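Local coordinates for antiterminator Q protein (Enterobacteria phage SfI, PDB 6JNY), which acts as a phage transcription antitermination factor, probably by associating with RNA polymerase so that transcription continues through terminators, at residues Trp19-Gly24 against Ser86-Gly91; Ser92-Ile97 against Glu129-Leu134; Gly24-Ser29 against Asp62-Ser67; Arg103-Arg108 against Gln119-Ala124. One frame throughout, in Å; residues are numbered along the deposited sequence.

Contact 1 (Trp19-Gly24 against Ser86-Gly91); sequences WLELWG and SYYAHG
The phenol ring of Tyr88 is sandwiched between Leu20, which comes from the facing helix, and Tyr87, its own neighbour in sequence. On one face Leu20 CB stands over the middle of the Tyr88 ring, 3.6 Å from its centroid and only 7° off the normal, a well-formed CH-pi contact. Leu20 CD1 extends the cover to the far half of the ring, 3.8 Å from Tyr88 CE2. The opposite face receives Tyr87 CD1, again over the centre. At the ring edge, in plane, Glu21 CG lies 4.0 Å from Tyr88 CE1, so it is the aliphatic part of the glutamate that meets the tyrosine. With CG anti to its own carbonyl carbon (chi1 -75°), Tyr88 lays its ring along the helix 10-28 surface and carries its hydroxyl to Asn17 OD1, which hydrogen-bonds it. Nearer the backbone, Trp23 CZ3 touches Tyr88 CB at 4.2 Å. The closest backbone approach is at Gly24, which has no side chain to hold the helices apart: Gly24 CA reaches Tyr88 O at 3.4 Å and Gly24 O meets Ala89 CA at 3.4 Å, two reciprocal CA-H...O contacts. This glycine contact suits a short axial separation of 7.7 Å, with the local axes inclined at 53°. The contact joins helix 10-28 to the C-terminal end of helix 78-90. Helix 123-155 packs Leu138 against both Leu20 and Tyr88, while Trp23 leans on Ile66 and Val70 of helix 60-74 and on Ile40 of helix 38-45.

Contact 2 (Ser92-Ile97 against Glu129-Leu134); sequences SSKHAI and EVDEIL
Lys94 and Ile97, on the first turn of helix 94-103, pack against Val130, Asp131 and Leu134 of the long helix 123-155 in a helix-to-helix contact with an apolar centre and a polar margin. At the centre Ile97 CG2 meets Val130 CG1 at 4.0 Å and is equally close to the valine's other methyl, so it faces the fork of the two branches. Tyr87 of helix 78-90 touches Ile97 and Lys94, and Ile83 touches Leu134, so a third helix closes this core. At the margin the extended chain of Lys94 runs across Asp131 at about a right angle. Lys94 CG lies 3.9 Å from Leu134 CD1, while Lys94 CD passes 3.3 Å from Asp131 OD1. The helix that carries these residues starts with Ser93 as N-cap, its OG accepting from Ala96 N at 2.9 Å. Beyond the aspartate, water 1 accepts from Lys94 NZ at 3.2 Å and donates to the backbone Asp131 O at 2.9 Å. Since Lys94 NZ stays 4.2 Å from Asp131 OD2, the opposite charges probably attract at a distance without forming a salt bridge, and the ammonium is tied to the long helix through water, its methylenes serving as apolar packing.

Contact 3 (Gly24-Ser29 against Asp62-Ser67); sequences GAWVYS and DGMLIS
Gly63 O, beside the ring of Trp26, accepts two hydrogen bonds from one residue a turn further on: Ser67 OG at 2.7 Å and Ser67 N at 3.0 Å, reaching it from opposite faces of the carbonyl plane. The setting is a nearly perpendicular helix crossing, in which the C-terminal part of helix 10-28 meets helix 60-74 at a signed angle of -101°, with local axes 9.9 Å apart. That spacing is filled mainly by one indole. Trp26, its CG anti to the backbone N (chi1 -178°), projects its ring onto the backbone of the other helix. Gly63 CA lies over the face of the six-membered ring, 3.5 Å from its centroid and 9° off the normal, a CH-pi contact made where glycine leaves the helix surface bare. Further along, Trp26 CH2 abuts Met64 CG at 4.0 Å. The indole nitrogen is bonded to the same helix: Trp26 NE1 hydrogen-bonds Asp60 OD1 at the start of helix 60-74, a second hold that probably limits how far the ring can turn. Ser67 is doubly engaged as well, because its OG donates to Gly63 O and also hydrogen-bonds Trp23 NE1 of the preceding turn of helix 10-28. Val27 makes only a slight contact here, its side chain being taken up with Ile40 and Met44 of helix 38-45. At the indole rim, near the ring plane, Trp26 CZ3 comes within 3.5 Å of Ser67 OG.

Contact 4 (Arg103-Arg108 against Gln119-Ala124); sequences RVARPR and QKPSLA
Backbone bonding comes first: Arg108 and Gln119 form an antiparallel hydrogen-bonded pair, with Arg108 N to Gln119 O at 3.0 Å and Gln119 N to Arg108 O also at 3.0 Å. They close the base of the beta-hairpin 108-112/115-119, just where the chain enters from helix 94-103 and leaves for helix 123-155. The packing centres on Pro121. Ala105 CB abuts the CG-CD edge of its ring, 3.6 Å from Pro121 CG; that same CG also sits over a face of the Arg108 guanidinium, 3.6 Å from NE. Arg108 crosses the proline at about a right angle, its chain extended from CG to NE, and carries its guanidinium on to Glu129 OE1, with which NH2 makes a salt bridge. The third element is solvent-mediated: water 2 donates to Arg103 O and to Ala105 O (2.8 Å), and accepts from Lys120 NZ at 2.6 Å. The extended Lys120 chain lies along this backbone, with CD 3.4 Å from Ala105 O. Entry and exit chains of the hairpin are thus tied together at a largely exposed site: strand bonds hold the backbones, Pro121 against one guanidinium face probably helps hold it flat for the bond to Glu129, and the lysine charge reaches the Arg103 and Ala105 carbonyls through one water.

Contacts 1 and 3 form a continuous unit: they share Gly24, their centres are 8 Å apart, and the hydrogen bond from Trp23 NE1 to Ser67 OG, 2.9 Å long, passes between them. Contact 2 follows contact 1 along the chain, 13 Å away centre to centre, and the turn joining them is probably held by Ser86 O and Ser92 N at 3.0 Å. From there helix 123-155 leads outward to contact 4, whose centre lies 15 Å from that of contact 2; the salt bridge between Glu129 OE1 and Arg108 NH2, 2.6 Å long, joins the two. Contacts 3 and 4 mark the extremes, their centres about 32 Å apart on opposite sides of the chain's centre.

Contact 1 (Trp19-Gly24 against Ser86-Gly91)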
loop_
_atom_site.group_PDB
_atom_site.type_symbol
_atom_site.label_atom_id
_atom_site.label_comp_id
_atom_site.label_asym_id
_atom_site.label_seq_id
_atom_site.Cartn_x
_atom_site.Cartn_y
_atom_site.Cartn_z
ATOM N N TRP A 19 4.145 8.243 8.443
ATOM C CA TRP A 19 5.071 7.130 8.655
ATOM C C TRP A 19 5.289 6.346 7.372
ATOM O O TRP A 19 6.417 5.933 7.076
ATOM C CB TRP A 19 4.542 6.208 9.758
ATOM C CG TRP A 19 4.942 6.631 11.125
ATOM C CD1 TRP A 19 4.107 6.985 12.156
ATOM C CD2 TRP A 19 6.278 6.748 11.634
ATOM N NE1 TRP A 19 4.848 7.320 13.267
ATOM C CE2 TRP A 19 6.179 7.181 12.970
ATOM C CE3 TRP A 19 7.548 6.537 11.089
ATOM C CZ2 TRP A 19 7.302 7.397 13.773
ATOM C CZ3 TRP A 19 8.658 6.749 11.890
ATOM C CH2 TRP A 19 8.525 7.170 13.214
ATOM N N LEU A 20 4.226 6.124 6.597
ATOM C CA LEU A 20 4.377 5.348 5.370
ATOM C C LEU A 20 5.169 6.102 4.307
ATOM O O LEU A 20 5.863 5.473 3.506
ATOM C CB LEU A 20 3.023 4.867 4.847
ATOM C CG LEU A 20 2.324 3.845 5.756
ATOM C CD1 LEU A 20 0.975 3.493 5.175
ATOM C CD2 LEU A 20 3.186 2.588 5.934
ATOM N N GLU A 21 5.101 7.434 4.298
ATOM C CA GLU A 21 5.973 8.207 3.408
ATOM C C GLU A 21 7.442 8.046 3.803
ATOM O O GLU A 21 8.315 7.881 2.928
ATOM C CB GLU A 21 5.555 9.685 3.426
ATOM C CG GLU A 21 4.289 9.994 2.608
ATOM C CD GLU A 21 3.796 11.428 2.770
ATOM O OE1 GLU A 21 4.400 12.190 3.547
ATOM O OE2 GLU A 21 2.786 11.787 2.127
ATOM N N LEU A 22 7.745 8.115 5.098
ATOM C CA LEU A 22 9.122 7.937 5.552
ATOM C C LEU A 22 9.604 6.529 5.262
ATOM O O LEU A 22 10.738 6.330 4.798
ATOM C CB LEU A 22 9.235 8.235 7.046
ATOM C CG LEU A 22 9.091 9.697 7.465
ATOM C CD1 LEU A 22 8.958 9.794 8.970
ATOM C CD2 LEU A 22 10.289 10.515 6.959
ATOM N N TRP A 23 8.753 5.536 5.522
ATOM C CA TRP A 23 9.106 4.144 5.278
ATOM C C TRP A 23 9.265 3.885 3.789
ATOM O O TRP A 23 10.178 3.162 3.364
ATOM C CB TRP A 23 8.014 3.244 5.867
ATOM C CG TRP A 23 7.986 1.837 5.328
ATOM C CD1 TRP A 23 8.790 0.790 5.712
ATOM C CD2 TRP A 23 7.089 1.316 4.343
ATOM N NE1 TRP A 23 8.452 -0.341 4.999
ATOM C CE2 TRP A 23 7.409 -0.049 4.160
ATOM C CE3 TRP A 23 6.046 1.872 3.591
ATOM C CZ2 TRP A 23 6.721 -0.861 3.255
ATOM C CZ3 TRP A 23 5.373 1.069 2.682
ATOM C CH2 TRP A 23 5.705 -0.286 2.527
ATOM N N GLY A 24 8.388 4.476 2.974
ATOM C CA GLY A 24 8.462 4.232 1.553
ATOM C C GLY A 24 9.765 4.738 0.968
ATOM O O GLY A 24 10.377 4.075 0.131
ATOM N N SER A 86 3.778 1.017 -4.884
ATOM C CA SER A 86 3.821 2.024 -5.948
ATOM C C SER A 86 3.623 3.423 -5.380
ATOM O O SER A 86 4.391 4.343 -5.677
ATOM C CB SER A 86 2.760 1.721 -7.002
ATOM O OG SER A 86 3.078 0.537 -7.716
ATOM N N TYR A 87 2.628 3.591 -4.506
ATOM C CA TYR A 87 2.319 4.919 -3.988
ATOM C C TYR A 87 3.387 5.405 -3.014
ATOM O O TYR A 87 3.859 6.542 -3.113
ATOM C CB TYR A 87 0.948 4.885 -3.311
ATOM C CG TYR A 87 0.430 6.227 -2.861
ATOM C CD1 TYR A 87 0.296 6.511 -1.506
ATOM C CD2 TYR A 87 0.009 7.184 -3.772
ATOM C CE1 TYR A 87 -0.207 7.724 -1.075
ATOM C CE2 TYR A 87 -0.486 8.396 -3.350
ATOM C CZ TYR A 87 -0.602 8.665 -2.008
ATOM O OH TYR A 87 -1.098 9.870 -1.579
ATOM N N TYR A 88 3.756 4.572 -2.033
ATOM C CA TYR A 88 4.651 5.051 -0.985
ATOM C C TYR A 88 6.127 4.867 -1.309
ATOM O O TYR A 88 6.919 5.757 -1.007
ATOM C CB TYR A 88 4.302 4.409 0.374
ATOM C CG TYR A 88 3.060 4.999 0.979
ATOM C CD1 TYR A 88 3.036 6.314 1.412
ATOM C CD2 TYR A 88 1.898 4.252 1.061
ATOM C CE1 TYR A 88 1.889 6.865 1.970
ATOM C CE2 TYR A 88 0.745 4.791 1.604
ATOM C CZ TYR A 88 0.753 6.100 2.047
ATOM O OH TYR A 88 -0.387 6.636 2.594
ATOM N N ALA A 89 6.516 3.724 -1.874
ATOM C CA ALA A 89 7.930 3.497 -2.158
ATOM C C ALA A 89 8.355 4.216 -3.434
ATOM O O ALA A 89 9.235 5.084 -3.401
ATOM C CB ALA A 89 8.230 1.997 -2.221
ATOM N N HIS A 90 7.700 3.910 -4.556
ATOM C CA HIS A 90 8.079 4.573 -5.800
ATOM C C HIS A 90 7.595 6.012 -5.869
ATOM O O HIS A 90 8.176 6.806 -6.617
ATOM C CB HIS A 90 7.569 3.826 -7.023
ATOM C CG HIS A 90 8.045 4.422 -8.311
ATOM N ND1 HIS A 90 7.233 5.188 -9.119
ATOM C CD2 HIS A 90 9.259 4.400 -8.907
ATOM C CE1 HIS A 90 7.923 5.593 -10.173
ATOM N NE2 HIS A 90 9.154 5.129 -10.067
ATOM N N GLY A 91 6.552 6.374 -5.125
ATOM C CA GLY A 91 6.095 7.747 -5.156
ATOM C C GLY A 91 5.210 8.085 -6.332
ATOM O O GLY A 91 5.141 9.253 -6.732
#

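Contact 2 (Ser92-Ile97 against Glu129-Leu134)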
loop_
_atom_site.group_PDB
_atom_site.type_symbol
_atom_site.label_atom_id
_atom_site.label_comp_id
_atom_site.label_asym_id
_atom_site.label_seq_id
_atom_site.Cartn_x
_atom_site.Cartn_y
_atom_site.Cartn_z
ATOM N N SER A 92 4.535 7.095 -6.906
ATOM C CA SER A 92 3.618 7.335 -8.009
ATOM C C SER A 92 2.313 7.930 -7.496
ATOM O O SER A 92 1.831 7.579 -6.414
ATOM C CB SER A 92 3.304 6.018 -8.720
ATOM O OG SER A 92 4.474 5.378 -9.195
ATOM N N SER A 93 1.715 8.811 -8.295
ATOM C CA SER A 93 0.434 9.389 -7.939
ATOM C C SER A 93 -0.675 8.349 -8.083
ATOM O O SER A 93 -0.530 7.335 -8.772
ATOM C CB SER A 93 0.116 10.564 -8.868
ATOM O OG SER A 93 -0.213 10.072 -10.160
ATOM N N LYS A 94 -1.796 8.614 -7.415
ATOM C CA LYS A 94 -2.943 7.721 -7.544
ATOM C C LYS A 94 -3.414 7.654 -8.984
ATOM O O LYS A 94 -3.803 6.585 -9.469
ATOM C CB LYS A 94 -4.077 8.180 -6.636
ATOM C CG LYS A 94 -3.768 8.014 -5.162
ATOM C CD LYS A 94 -4.883 8.546 -4.301
ATOM C CE LYS A 94 -4.435 8.630 -2.855
ATOM N NZ LYS A 94 -5.467 9.275 -2.009
ATOM N N HIS A 95 -3.352 8.781 -9.697
ATOM C CA HIS A 95 -3.766 8.781 -11.093
ATOM C C HIS A 95 -2.839 7.922 -11.944
ATOM O O HIS A 95 -3.294 7.218 -12.853
ATOM C CB HIS A 95 -3.795 10.213 -11.629
ATOM C CG HIS A 95 -5.056 10.961 -11.323
ATOM N ND1 HIS A 95 -6.264 10.337 -11.096
ATOM C CD2 HIS A 95 -5.301 12.291 -11.233
ATOM C CE1 HIS A 95 -7.196 11.250 -10.875
ATOM N NE2 HIS A 95 -6.636 12.442 -10.952
ATOM N N ALA A 96 -1.528 7.963 -11.668
ATOM C CA ALA A 96 -0.589 7.156 -12.437
ATOM C C ALA A 96 -0.787 5.672 -12.172
ATOM O O ALA A 96 -0.716 4.852 -13.093
ATOM C CB ALA A 96 0.848 7.589 -12.145
ATOM N N ILE A 97 -1.049 5.304 -10.913
ATOM C CA ILE A 97 -1.330 3.907 -10.598
ATOM C C ILE A 97 -2.617 3.454 -11.277
ATOM O O ILE A 97 -2.681 2.357 -11.847
ATOM C CB ILE A 97 -1.415 3.729 -9.074
ATOM C CG1 ILE A 97 -0.079 4.087 -8.420
ATOM C CG2 ILE A 97 -1.872 2.312 -8.726
ATOM C CD1 ILE A 97 -0.203 4.251 -6.901
ATOM N N GLU A 129 -11.300 2.465 -7.507
ATOM C CA GLU A 129 -10.801 1.242 -6.883
ATOM C C GLU A 129 -9.406 1.433 -6.305
ATOM O O GLU A 129 -9.110 0.907 -5.228
ATOM C CB GLU A 129 -10.853 0.081 -7.872
ATOM C CG GLU A 129 -12.288 -0.402 -8.089
ATOM C CD GLU A 129 -12.419 -1.456 -9.161
ATOM O OE1 GLU A 129 -11.392 -1.871 -9.734
ATOM O OE2 GLU A 129 -13.569 -1.878 -9.427
ATOM N N VAL A 130 -8.528 2.170 -6.992
ATOM C CA VAL A 130 -7.197 2.400 -6.431
ATOM C C VAL A 130 -7.294 3.181 -5.126
ATOM O O VAL A 130 -6.631 2.851 -4.134
ATOM C CB VAL A 130 -6.281 3.094 -7.455
ATOM C CG1 VAL A 130 -5.038 3.662 -6.757
ATOM C CG2 VAL A 130 -5.899 2.110 -8.546
ATOM N N ASP A 131 -8.122 4.223 -5.108
ATOM C CA ASP A 131 -8.332 4.995 -3.892
ATOM C C ASP A 131 -8.871 4.114 -2.775
ATOM O O ASP A 131 -8.419 4.208 -1.624
ATOM C CB ASP A 131 -9.303 6.140 -4.191
ATOM C CG ASP A 131 -8.595 7.388 -4.672
ATOM O OD1 ASP A 131 -7.684 7.264 -5.525
ATOM O OD2 ASP A 131 -8.944 8.491 -4.196
ATOM N N GLU A 132 -9.820 3.230 -3.101
ATOM C CA GLU A 132 -10.412 2.365 -2.084
ATOM C C GLU A 132 -9.399 1.353 -1.569
ATOM O O GLU A 132 -9.375 1.037 -0.372
ATOM C CB GLU A 132 -11.631 1.642 -2.657
ATOM C CG GLU A 132 -12.870 2.498 -2.769
ATOM C CD GLU A 132 -13.952 1.837 -3.602
ATOM O OE1 GLU A 132 -13.770 0.661 -3.998
ATOM O OE2 GLU A 132 -14.990 2.486 -3.851
ATOM N N ILE A 133 -8.571 0.813 -2.460
ATOM C CA ILE A 133 -7.555 -0.149 -2.046
ATOM C C ILE A 133 -6.543 0.505 -1.110
ATOM O O ILE A 133 -6.176 -0.063 -0.072
ATOM C CB ILE A 133 -6.899 -0.792 -3.283
ATOM C CG1 ILE A 133 -7.889 -1.735 -3.979
ATOM C CG2 ILE A 133 -5.600 -1.511 -2.912
ATOM C CD1 ILE A 133 -7.473 -2.082 -5.400
ATOM N N LEU A 134 -6.086 1.714 -1.442
ATOM C CA LEU A 134 -5.156 2.402 -0.554
ATOM C C LEU A 134 -5.801 2.686 0.797
ATOM O O LEU A 134 -5.194 2.445 1.851
ATOM C CB LEU A 134 -4.634 3.685 -1.212
ATOM C CG LEU A 134 -3.586 3.464 -2.296
ATOM C CD1 LEU A 134 -3.423 4.751 -3.120
ATOM C CD2 LEU A 134 -2.268 3.054 -1.678
HETATM O O HOH W 1 -6.944 6.575 -1.010
#

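Contact 3 (Gly24-Ser29 against Asp62-Ser67)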
loop_
_atom_site.group_PDB
_atom_site.type_symbol
_atom_site.label_atom_id
_atom_site.label_comp_id
_atom_site.label_asym_id
_atom_site.label_seq_id
_atom_site.Cartn_x
_atom_site.Cartn_y
_atom_site.Cartn_z
ATOM N N GLY A 24 8.388 4.476 2.974
ATOM C CA GLY A 24 8.462 4.232 1.553
ATOM C C GLY A 24 9.765 4.738 0.968
ATOM O O GLY A 24 10.377 4.075 0.131
ATOM N N ALA A 25 10.226 5.897 1.436
ATOM C CA ALA A 25 11.500 6.426 0.950
ATOM C C ALA A 25 12.660 5.556 1.419
ATOM O O ALA A 25 13.630 5.331 0.675
ATOM C CB ALA A 25 11.668 7.863 1.439
ATOM N N TRP A 26 12.568 5.040 2.642
ATOM C CA TRP A 26 13.591 4.138 3.166
ATOM C C TRP A 26 13.644 2.847 2.354
ATOM O O TRP A 26 14.725 2.382 1.973
ATOM C CB TRP A 26 13.298 3.870 4.638
ATOM C CG TRP A 26 14.270 3.011 5.349
ATOM C CD1 TRP A 26 15.452 3.398 5.908
ATOM C CD2 TRP A 26 14.137 1.613 5.610
ATOM N NE1 TRP A 26 16.072 2.318 6.489
ATOM C CE2 TRP A 26 15.285 1.210 6.321
ATOM C CE3 TRP A 26 13.161 0.656 5.301
ATOM C CZ2 TRP A 26 15.480 -0.108 6.737
ATOM C CZ3 TRP A 26 13.359 -0.648 5.708
ATOM C CH2 TRP A 26 14.504 -1.020 6.426
ATOM N N VAL A 27 12.480 2.258 2.062
ATOM C CA VAL A 27 12.439 1.061 1.222
ATOM C C VAL A 27 13.025 1.348 -0.157
ATOM O O VAL A 27 13.833 0.569 -0.687
ATOM C CB VAL A 27 10.995 0.542 1.111
ATOM C CG1 VAL A 27 10.872 -0.497 0.017
ATOM C CG2 VAL A 27 10.532 -0.026 2.444
ATOM N N TYR A 28 12.614 2.464 -0.767
ATOM C CA TYR A 28 13.033 2.774 -2.132
ATOM C C TYR A 28 14.541 2.958 -2.226
ATOM O O TYR A 28 15.124 2.762 -3.299
ATOM C CB TYR A 28 12.316 4.029 -2.626
ATOM C CG TYR A 28 12.325 4.230 -4.126
ATOM C CD1 TYR A 28 11.682 3.331 -4.972
ATOM C CD2 TYR A 28 12.927 5.344 -4.690
ATOM C CE1 TYR A 28 11.670 3.523 -6.337
ATOM C CE2 TYR A 28 12.926 5.544 -6.062
ATOM C CZ TYR A 28 12.288 4.633 -6.877
ATOM O OH TYR A 28 12.279 4.825 -8.238
ATOM N N SER A 29 15.177 3.342 -1.124
ATOM C CA SER A 29 16.627 3.488 -1.086
ATOM C C SER A 29 17.349 2.155 -0.999
ATOM O O SER A 29 18.588 2.138 -1.041
ATOM C CB SER A 29 17.021 4.354 0.103
ATOM O OG SER A 29 17.100 3.585 1.284
ATOM N N ASP A 62 13.240 1.942 12.700
ATOM C CA ASP A 62 11.859 2.217 12.319
ATOM C C ASP A 62 11.534 1.616 10.959
ATOM O O ASP A 62 10.439 1.079 10.765
ATOM C CB ASP A 62 11.604 3.725 12.325
ATOM C CG ASP A 62 11.644 4.327 13.728
ATOM O OD1 ASP A 62 11.671 3.578 14.731
ATOM O OD2 ASP A 62 11.646 5.570 13.827
ATOM N N GLY A 63 12.462 1.695 10.007
ATOM C CA GLY A 63 12.228 1.078 8.713
ATOM C C GLY A 63 11.953 -0.409 8.821
ATOM O O GLY A 63 11.041 -0.931 8.172
ATOM N N MET A 64 12.728 -1.109 9.651
ATOM C CA MET A 64 12.512 -2.539 9.823
ATOM C C MET A 64 11.200 -2.822 10.542
ATOM O O MET A 64 10.464 -3.741 10.159
ATOM C CB MET A 64 13.696 -3.169 10.560
ATOM C CG MET A 64 14.903 -3.342 9.659
ATOM S SD MET A 64 16.327 -4.120 10.446
ATOM C CE MET A 64 16.839 -2.838 11.594
ATOM N N LEU A 65 10.888 -2.050 11.585
ATOM C CA LEU A 65 9.646 -2.273 12.319
ATOM C C LEU A 65 8.443 -2.073 11.407
ATOM O O LEU A 65 7.516 -2.892 11.387
ATOM C CB LEU A 65 9.571 -1.330 13.520
ATOM C CG LEU A 65 8.342 -1.399 14.440
ATOM C CD1 LEU A 65 8.720 -1.008 15.847
ATOM C CD2 LEU A 65 7.195 -0.511 13.959
ATOM N N ILE A 66 8.441 -0.981 10.641
ATOM C CA ILE A 66 7.308 -0.722 9.757
ATOM C C ILE A 66 7.210 -1.788 8.679
ATOM O O ILE A 66 6.111 -2.207 8.304
ATOM C CB ILE A 66 7.373 0.698 9.168
ATOM C CG1 ILE A 66 7.296 1.734 10.282
ATOM C CG2 ILE A 66 6.243 0.914 8.131
ATOM C CD1 ILE A 66 7.766 3.130 9.851
ATOM N N SER A 67 8.351 -2.221 8.139
ATOM C CA SER A 67 8.335 -3.228 7.084
ATOM C C SER A 67 7.744 -4.537 7.587
ATOM O O SER A 67 6.991 -5.205 6.865
ATOM C CB SER A 67 9.759 -3.481 6.583
ATOM O OG SER A 67 10.337 -2.330 5.994
#

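Contact 4 (Arg103-Arg108 against Gln119-Ala124)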
loop_
_atom_site.group_PDB
_atom_site.type_symbol
_atom_site.label_atom_id
_atom_site.label_comp_id
_atom_site.label_asym_id
_atom_site.label_seq_id
_atom_site.Cartn_x
_atom_site.Cartn_y
_atom_site.Cartn_z
ATOM N N ARG A 103 -5.059 0.152 -17.801
ATOM C CA ARG A 103 -4.437 -0.358 -19.021
ATOM C C ARG A 103 -4.408 -1.886 -19.058
ATOM O O ARG A 103 -4.604 -2.489 -20.121
ATOM C CB ARG A 103 -3.023 0.217 -19.153
ATOM C CG ARG A 103 -2.329 -0.088 -20.468
ATOM C CD ARG A 103 -0.823 0.145 -20.360
ATOM N NE ARG A 103 -0.486 1.551 -20.129
ATOM C CZ ARG A 103 -0.101 2.390 -21.085
ATOM N NH1 ARG A 103 -0.019 1.969 -22.335
ATOM N NH2 ARG A 103 0.196 3.649 -20.790
ATOM N N VAL A 104 -4.162 -2.535 -17.917
ATOM C CA VAL A 104 -3.997 -3.987 -17.891
ATOM C C VAL A 104 -5.234 -4.711 -17.362
ATOM O O VAL A 104 -5.186 -5.926 -17.141
ATOM C CB VAL A 104 -2.722 -4.418 -17.146
ATOM C CG1 VAL A 104 -1.500 -3.794 -17.793
ATOM C CG2 VAL A 104 -2.803 -4.043 -15.667
ATOM N N ALA A 105 -6.341 -4.001 -17.170
ATOM C CA ALA A 105 -7.505 -4.588 -16.518
ATOM C C ALA A 105 -8.119 -5.693 -17.373
ATOM O O ALA A 105 -8.143 -5.610 -18.602
ATOM C CB ALA A 105 -8.549 -3.507 -16.243
ATOM N N ARG A 106 -8.628 -6.733 -16.702
ATOM C CA ARG A 106 -9.272 -7.875 -17.332
ATOM C C ARG A 106 -10.747 -7.587 -17.589
ATOM O O ARG A 106 -11.347 -6.720 -16.940
ATOM C CB ARG A 106 -9.148 -9.101 -16.425
ATOM C CG ARG A 106 -7.728 -9.614 -16.288
ATOM C CD ARG A 106 -7.155 -9.932 -17.660
ATOM N NE ARG A 106 -6.669 -11.303 -17.766
ATOM C CZ ARG A 106 -5.575 -11.655 -18.436
ATOM N NH1 ARG A 106 -4.847 -10.735 -19.060
ATOM N NH2 ARG A 106 -5.204 -12.930 -18.479
ATOM N N PRO A 107 -11.363 -8.291 -18.540
ATOM C CA PRO A 107 -12.814 -8.165 -18.715
ATOM C C PRO A 107 -13.524 -8.617 -17.451
ATOM O O PRO A 107 -13.116 -9.586 -16.806
ATOM C CB PRO A 107 -13.119 -9.114 -19.881
ATOM C CG PRO A 107 -11.811 -9.422 -20.517
ATOM C CD PRO A 107 -10.768 -9.271 -19.469
ATOM N N ARG A 108 -14.589 -7.904 -17.092
ATOM C CA ARG A 108 -15.347 -8.205 -15.886
ATOM C C ARG A 108 -16.804 -8.432 -16.243
ATOM O O ARG A 108 -17.307 -7.895 -17.233
ATOM C CB ARG A 108 -15.359 -7.033 -14.914
ATOM C CG ARG A 108 -14.033 -6.552 -14.455
ATOM C CD ARG A 108 -14.251 -5.368 -13.550
ATOM N NE ARG A 108 -13.003 -4.922 -12.961
ATOM C CZ ARG A 108 -12.916 -3.963 -12.053
ATOM N NH1 ARG A 108 -14.010 -3.343 -11.635
ATOM N NH2 ARG A 108 -11.732 -3.621 -11.576
ATOM N N GLN A 119 -17.319 -6.450 -19.850
ATOM C CA GLN A 119 -16.673 -5.215 -20.276
ATOM C C GLN A 119 -15.497 -4.942 -19.349
ATOM O O GLN A 119 -15.542 -5.277 -18.164
ATOM C CB GLN A 119 -17.677 -4.064 -20.196
ATOM C CG GLN A 119 -17.281 -2.791 -20.915
ATOM C CD GLN A 119 -18.423 -1.793 -20.953
ATOM O OE1 GLN A 119 -19.167 -1.654 -19.983
ATOM N NE2 GLN A 119 -18.573 -1.099 -22.079
ATOM N N LYS A 120 -14.439 -4.350 -19.902
ATOM C CA LYS A 120 -13.347 -3.894 -19.060
ATOM C C LYS A 120 -13.777 -2.643 -18.289
ATOM O O LYS A 120 -14.604 -1.862 -18.768
ATOM C CB LYS A 120 -12.115 -3.593 -19.911
ATOM C CG LYS A 120 -11.337 -4.841 -20.289
ATOM C CD LYS A 120 -10.103 -4.523 -21.107
ATOM C CE LYS A 120 -9.520 -5.790 -21.715
ATOM N NZ LYS A 120 -8.237 -5.545 -22.431
ATOM N N PRO A 121 -13.250 -2.440 -17.083
ATOM C CA PRO A 121 -13.691 -1.301 -16.275
ATOM C C PRO A 121 -13.237 0.028 -16.865
ATOM O O PRO A 121 -12.186 0.132 -17.503
ATOM C CB PRO A 121 -13.030 -1.556 -14.911
ATOM C CG PRO A 121 -11.850 -2.376 -15.218
ATOM C CD PRO A 121 -12.250 -3.258 -16.379
ATOM N N SER A 122 -14.059 1.049 -16.641
ATOM C CA SER A 122 -13.733 2.397 -17.075
ATOM C C SER A 122 -12.549 2.935 -16.277
ATOM O O SER A 122 -12.167 2.387 -15.235
ATOM C CB SER A 122 -14.940 3.316 -16.893
ATOM O OG SER A 122 -15.185 3.593 -15.527
ATOM N N LEU A 123 -11.950 4.016 -16.787
ATOM C CA LEU A 123 -10.870 4.661 -16.049
ATOM C C LEU A 123 -11.384 5.258 -14.746
ATOM O O LEU A 123 -10.704 5.200 -13.716
ATOM C CB LEU A 123 -10.198 5.726 -16.918
ATOM C CG LEU A 123 -8.988 6.446 -16.323
ATOM C CD1 LEU A 123 -7.831 5.490 -16.071
ATOM C CD2 LEU A 123 -8.553 7.578 -17.264
ATOM N N ALA A 124 -12.590 5.829 -14.764
ATOM C CA ALA A 124 -13.171 6.364 -13.537
ATOM C C ALA A 124 -13.335 5.273 -12.488
ATOM O O ALA A 124 -13.087 5.503 -11.296
ATOM C CB ALA A 124 -14.515 7.022 -13.839
HETATM O O HOH W 2 -6.510 -4.670 -20.678
#